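Local coordinates for protein BIFUNCTIONAL PROTEIN Proline utilization A (PutA) (Corynebacterium freiburgense, PDB 5UX5) that probably catalyses both steps of proline oxidation to glutamate, using an FAD-dependent proline dehydrogenase and an NAD-dependent aldehyde dehydrogenase joined in one chain, at residues Ala697-Pro702 / Glu834-Trp839; Gly849-Leu854 / Glu860-Lys865. One frame throughout, in Å; residues are numbered along the deposited sequence.

Interaction 1 of 2, residues Ala697-Pro702 / Glu834-Trp839; sequences AIIVTP and EQAIEW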
loop_
_atom_site.group_PDB
_atom_site.type_symbol
_atom_site.label_atom_id
_atom_site.label_comp_id
_atom_site.label_asym_id
_atom_site.label_seq_id
_atom_site.Cartn_x
_atom_site.Cartn_y
_atom_site.Cartn_z
ATOM N N ALA A 697 -2.522 -16.690 3.322
ATOM C CA ALA A 697 -2.373 -16.577 4.757
ATOM C C ALA A 697 -1.276 -15.582 5.075
ATOM O O ALA A 697 -0.383 -15.338 4.254
ATOM C CB ALA A 697 -2.037 -17.923 5.391
ATOM N N ILE A 698 -1.370 -14.986 6.267
ATOM C CA ILE A 698 -0.280 -14.214 6.861
ATOM C C ILE A 698 0.086 -14.875 8.176
ATOM O O ILE A 698 -0.770 -15.021 9.060
ATOM C CB ILE A 698 -0.648 -12.735 7.069
ATOM C CG1 ILE A 698 -0.811 -12.020 5.739
ATOM C CG2 ILE A 698 0.337 -11.997 8.004
ATOM C CD1 ILE A 698 -1.215 -10.568 5.960
ATOM N N ILE A 699 1.349 -15.266 8.310
ATOM C CA ILE A 699 1.860 -15.827 9.560
ATOM C C ILE A 699 2.345 -14.699 10.476
ATOM O O ILE A 699 3.078 -13.796 10.045
ATOM C CB ILE A 699 2.985 -16.837 9.286
ATOM C CG1 ILE A 699 2.471 -17.986 8.416
ATOM C CG2 ILE A 699 3.567 -17.329 10.582
ATOM C CD1 ILE A 699 3.527 -19.024 8.120
ATOM N N VAL A 700 1.937 -14.762 11.742
ATOM C CA VAL A 700 2.303 -13.808 12.775
ATOM C C VAL A 700 2.932 -14.596 13.913
ATOM O O VAL A 700 2.253 -15.387 14.577
ATOM C CB VAL A 700 1.086 -13.014 13.270
ATOM C CG1 VAL A 700 1.489 -11.955 14.344
ATOM C CG2 VAL A 700 0.361 -12.399 12.084
ATOM N N THR A 701 4.202 -14.360 14.160
ATOM C CA THR A 701 4.960 -15.014 15.212
ATOM C C THR A 701 5.138 -14.065 16.383
ATOM O O THR A 701 5.064 -12.848 16.213
ATOM C CB THR A 701 6.335 -15.446 14.682
ATOM O OG1 THR A 701 7.224 -14.319 14.668
ATOM C CG2 THR A 701 6.211 -16.022 13.284
ATOM N N PRO A 702 5.453 -14.573 17.577
ATOM C CA PRO A 702 5.588 -13.673 18.736
ATOM C C PRO A 702 6.601 -12.556 18.550
ATOM O O PRO A 702 6.487 -11.528 19.232
ATOM C CB PRO A 702 6.016 -14.619 19.868
ATOM C CG PRO A 702 5.492 -15.923 19.479
ATOM C CD PRO A 702 5.614 -15.981 17.971
ATOM N N GLU A 834 7.525 -23.746 11.873
ATOM C CA GLU A 834 7.623 -24.829 10.893
ATOM C C GLU A 834 6.252 -25.421 10.586
ATOM O O GLU A 834 5.921 -25.670 9.419
ATOM C CB GLU A 834 8.590 -25.896 11.397
ATOM C CG GLU A 834 10.050 -25.492 11.246
ATOM C CD GLU A 834 10.486 -24.413 12.263
ATOM O OE1 GLU A 834 11.667 -23.989 12.189
ATOM O OE2 GLU A 834 9.663 -23.980 13.120
ATOM N N GLN A 835 5.411 -25.581 11.611
ATOM C CA GLN A 835 4.061 -26.075 11.368
ATOM C C GLN A 835 3.214 -25.053 10.612
ATOM O O GLN A 835 2.507 -25.408 9.657
ATOM C CB GLN A 835 3.393 -26.428 12.681
ATOM C CG GLN A 835 1.923 -26.656 12.511
ATOM C CD GLN A 835 1.300 -27.187 13.757
ATOM O OE1 GLN A 835 1.194 -26.485 14.768
ATOM N NE2 GLN A 835 0.893 -28.443 13.708
ATOM N N ALA A 836 3.271 -23.777 11.028
ATOM C CA ALA A 836 2.511 -22.731 10.345
ATOM C C ALA A 836 2.864 -22.673 8.869
ATOM O O ALA A 836 1.981 -22.482 8.023
ATOM C CB ALA A 836 2.768 -21.372 10.989
ATOM N N ILE A 837 4.147 -22.882 8.535
ATOM C CA ILE A 837 4.534 -22.904 7.127
ATOM C C ILE A 837 3.948 -24.120 6.430
ATOM O O ILE A 837 3.548 -24.039 5.267
ATOM C CB ILE A 837 6.059 -22.852 6.955
ATOM C CG1 ILE A 837 6.616 -21.534 7.464
ATOM C CG2 ILE A 837 6.392 -22.936 5.493
ATOM C CD1 ILE A 837 8.101 -21.506 7.493
ATOM N N GLU A 838 3.909 -25.274 7.110
ATOM C CA GLU A 838 3.221 -26.423 6.529
ATOM C C GLU A 838 1.777 -26.078 6.216
ATOM O O GLU A 838 1.271 -26.411 5.137
ATOM C CB GLU A 838 3.254 -27.618 7.474
ATOM C CG GLU A 838 4.476 -28.511 7.442
ATOM C CD GLU A 838 4.360 -29.597 8.506
ATOM O OE1 GLU A 838 5.296 -29.768 9.326
ATOM O OE2 GLU A 838 3.297 -30.260 8.540
ATOM N N TRP A 839 1.099 -25.387 7.142
ATOM C CA TRP A 839 -0.310 -25.074 6.941
ATOM C C TRP A 839 -0.505 -24.083 5.803
ATOM O O TRP A 839 -1.436 -24.232 5.004
ATOM C CB TRP A 839 -0.926 -24.555 8.234
ATOM C CG TRP A 839 -1.047 -25.601 9.303
ATOM C CD1 TRP A 839 -0.758 -26.940 9.206
ATOM C CD2 TRP A 839 -1.480 -25.386 10.638
ATOM N NE1 TRP A 839 -0.981 -27.564 10.404
ATOM C CE2 TRP A 839 -1.430 -26.631 11.302
ATOM C CE3 TRP A 839 -1.908 -24.253 11.343
ATOM C CZ2 TRP A 839 -1.786 -26.771 12.627
ATOM C CZ3 TRP A 839 -2.258 -24.389 12.651
ATOM C CH2 TRP A 839 -2.198 -25.644 13.288
#

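Interaction 2 of 2, residues Gly849-Leu854 / Glu860-Lys865; sequences GGIHSL and ELWKEK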
loop_
_atom_site.group_PDB
_atom_site.type_symbol
_atom_site.label_atom_id
_atom_site.label_comp_id
_atom_site.label_asym_id
_atom_site.label_seq_id
_atom_site.Cartn_x
_atom_site.Cartn_y
_atom_site.Cartn_z
ATOM N N GLY A 849 1.174 -14.611 0.010
ATOM C CA GLY A 849 1.441 -15.045 1.374
ATOM C C GLY A 849 2.415 -14.113 2.069
ATOM O O GLY A 849 3.275 -13.509 1.418
ATOM N N GLY A 850 2.285 -13.963 3.383
ATOM C CA GLY A 850 3.128 -13.044 4.107
ATOM C C GLY A 850 3.481 -13.592 5.473
ATOM O O GLY A 850 2.810 -14.478 6.018
ATOM N N ILE A 851 4.547 -13.026 6.031
ATOM C CA ILE A 851 4.920 -13.290 7.413
ATOM C C ILE A 851 5.152 -11.956 8.105
ATOM O O ILE A 851 5.598 -10.970 7.505
ATOM C CB ILE A 851 6.169 -14.193 7.535
ATOM C CG1 ILE A 851 6.438 -14.560 8.985
ATOM C CG2 ILE A 851 7.399 -13.470 7.020
ATOM C CD1 ILE A 851 7.588 -15.534 9.166
ATOM N N HIS A 852 4.804 -11.917 9.372
ATOM C CA HIS A 852 5.126 -10.772 10.197
ATOM C C HIS A 852 6.057 -11.253 11.291
ATOM O O HIS A 852 5.646 -12.021 12.163
ATOM C CB HIS A 852 3.862 -10.136 10.756
ATOM C CG HIS A 852 3.565 -8.805 10.150
ATOM N ND1 HIS A 852 4.054 -7.626 10.681
ATOM C CD2 HIS A 852 2.866 -8.464 9.042
ATOM C CE1 HIS A 852 3.650 -6.611 9.933
ATOM N NE2 HIS A 852 2.929 -7.091 8.932
ATOM N N SER A 853 7.306 -10.801 11.239
ATOM C CA SER A 853 8.279 -11.154 12.261
ATOM C C SER A 853 9.473 -10.225 12.148
ATOM O O SER A 853 9.941 -9.948 11.043
ATOM C CB SER A 853 8.730 -12.602 12.126
ATOM O OG SER A 853 9.816 -12.834 13.000
ATOM N N LEU A 854 9.941 -9.708 13.280
ATOM C CA LEU A 854 11.156 -8.898 13.323
ATOM C C LEU A 854 12.395 -9.738 13.589
ATOM O O LEU A 854 13.488 -9.183 13.730
ATOM C CB LEU A 854 11.013 -7.800 14.381
ATOM C CG LEU A 854 9.910 -6.799 13.993
ATOM C CD1 LEU A 854 9.877 -5.541 14.862
ATOM C CD2 LEU A 854 10.061 -6.411 12.509
ATOM N N GLU A 860 14.226 -15.623 7.264
ATOM C CA GLU A 860 15.030 -16.291 6.255
ATOM C C GLU A 860 14.485 -17.685 5.986
ATOM O O GLU A 860 14.281 -18.066 4.823
ATOM C CB GLU A 860 16.503 -16.309 6.683
ATOM C CG GLU A 860 17.512 -15.911 5.559
ATOM C CD GLU A 860 17.254 -14.524 4.900
ATOM O OE1 GLU A 860 16.795 -13.559 5.573
ATOM O OE2 GLU A 860 17.527 -14.408 3.679
ATOM N N LEU A 861 14.133 -18.410 7.047
ATOM C CA LEU A 861 13.466 -19.693 6.871
ATOM C C LEU A 861 12.190 -19.530 6.050
ATOM O O LEU A 861 11.971 -20.252 5.065
ATOM C CB LEU A 861 13.185 -20.305 8.234
ATOM C CG LEU A 861 12.482 -21.648 8.261
ATOM C CD1 LEU A 861 13.301 -22.684 7.532
ATOM C CD2 LEU A 861 12.218 -22.034 9.708
ATOM N N TRP A 862 11.360 -18.541 6.404
ATOM C CA TRP A 862 10.108 -18.332 5.678
ATOM C C TRP A 862 10.361 -18.008 4.196
ATOM O O TRP A 862 9.646 -18.512 3.325
ATOM C CB TRP A 862 9.255 -17.237 6.353
ATOM C CG TRP A 862 7.870 -17.142 5.732
ATOM C CD1 TRP A 862 6.793 -17.926 6.016
ATOM C CD2 TRP A 862 7.437 -16.233 4.716
ATOM N NE1 TRP A 862 5.713 -17.560 5.252
ATOM C CE2 TRP A 862 6.082 -16.527 4.441
ATOM C CE3 TRP A 862 8.061 -15.197 4.017
ATOM C CZ2 TRP A 862 5.343 -15.834 3.496
ATOM C CZ3 TRP A 862 7.325 -14.509 3.078
ATOM C CH2 TRP A 862 5.974 -14.830 2.826
ATOM N N LYS A 863 11.334 -17.131 3.885
ATOM C CA LYS A 863 11.608 -16.820 2.474
ATOM C C LYS A 863 11.962 -18.073 1.691
ATOM O O LYS A 863 11.596 -18.202 0.514
ATOM C CB LYS A 863 12.767 -15.826 2.314
ATOM C CG LYS A 863 12.483 -14.394 2.710
ATOM C CD LYS A 863 13.514 -13.408 2.102
ATOM C CE LYS A 863 14.907 -14.069 1.897
ATOM N NZ LYS A 863 15.817 -13.396 0.910
ATOM N N GLU A 864 12.633 -19.023 2.331
ATOM C CA GLU A 864 13.065 -20.194 1.595
ATOM C C GLU A 864 11.983 -21.257 1.538
ATOM O O GLU A 864 11.856 -21.935 0.520
ATOM C CB GLU A 864 14.350 -20.754 2.231
ATOM C CG GLU A 864 15.215 -21.683 1.330
ATOM C CD GLU A 864 15.796 -20.974 0.064
ATOM O OE1 GLU A 864 15.645 -19.728 -0.098
ATOM O OE2 GLU A 864 16.438 -21.670 -0.756
ATOM N N LYS A 865 11.137 -21.371 2.562
ATOM C CA LYS A 865 10.225 -22.503 2.612
ATOM C C LYS A 865 8.821 -22.196 2.090
ATOM O O LYS A 865 8.096 -23.138 1.745
ATOM C CB LYS A 865 10.152 -23.059 4.041
#

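Interaction 1 of 2, residues Ala697-Pro702 / Glu834-Trp839
Trp839 O, near the C-terminal end of helix 833-841, accepts hydrogen bonds from His816 NE2 and Ser842 OG; about a turn earlier, Ala836 and Ile837 of the same helix meet Ile699. The contact itself is wholly apolar. Ile699 CD1 does most of the touching: it comes end-on to the helix, 3.8 Å from Ala836 CB, and reaches Ile837 CG1 at 4.0 Å. CG1 lies beside the backbone N (chi1 -60°) and the chain is then fully extended, which carries CD1 out to the helix surface, while the other branch, CG2, stays at 4.1 Å from Ala836 CB. Alanine suits this place because its single methyl lets the helix come close, with the CA atoms of Ile699 and Ala836 7.0 Å apart. In the aldehyde dehydrogenase part of the chain this is a helix laid on an alpha/beta sheet: strand 696-700 sends Ile699 toward helix 833-841, and Trp862 of helix 856-865 touches both Ile699 and Ile837. Ala836 also packs on Ile732 of the neighbouring strand. On the helix, Gln835 lays its CG over one face of the Trp839 ring, 3.5 Å above the plane and offset toward the rim, while its OE1 is hydrogen-bonded to Glu831 N.

Interaction 2 of 2, residues Gly849-Leu854 / Glu860-Lys865
One face of the Trp862 indole is covered by Ile851, while the ring's far edge meets the carbonyl oxygen of Gly849. Ile851 CB stands 3.7 Å from the centroid of the five-membered ring, 11° off its normal, a CH-pi contact squarely over the face. From there the isoleucine branches two ways. CG2 lies over the benzene half, 3.5 Å from Trp862 CE3, whereas CD1 runs back toward the root of the tryptophan, 3.7 Å from Trp862 CB. With CG1 anti to the backbone N (chi1 -174°), the longer branch heads for the helix backbone just as the indole heads for the strand, and the two side chains run alongside each other in opposite senses. Gly849 O lies in the ring plane, 3.3 Å from Trp862 CH2, and Gly850 C approaches Trp862 CZ2 obliquely at 3.5 Å. Glycine suits position 849, on the side of the strand that faces the helix, because the lack of a side chain there leaves the broad ring room to reach the main chain; the ring also lies against the backbone of Gly850. The indole is buried, and its one polar atom, NE1, is satisfied by Gln840 OE1. Around it, Ile837 of helix 833-841 and Ala871 and Ile873 of strand 870-873 add further apolar packing. Strand 849-852 and helix 860-865 run almost antiparallel, at 170° with axes 9.7 Å apart, as expected within the beta-alpha-beta unit of strand 845-852, helix 856-865 and strand 870-873 in the aldehyde dehydrogenase fold.

Overall arrangement
Interactions 1 and 2 are centred about 8 Å apart and join two neighbouring strands to two helices that pack against each other. The parallel strands, 696-700 and 845-852, are probably linked by hydrogen bonds from Ile699 N to Gly850 O (2.8 Å) and from His852 N to Ile699 O (2.6 Å). Helix 833-841 of interaction 1 leads along the chain into the strand of interaction 2, and its Glu834 touches Leu861 of helix 856-865. Beyond the strands, Thr701 and Ser853 both hydrogen-bond Glu858 OE1. Residues 834-839, 849-854 and 860-865 come later in the chain than the NAD pocket (between 591 and 821), and both contacts are core packing; FAD sits in the proline dehydrogenase region.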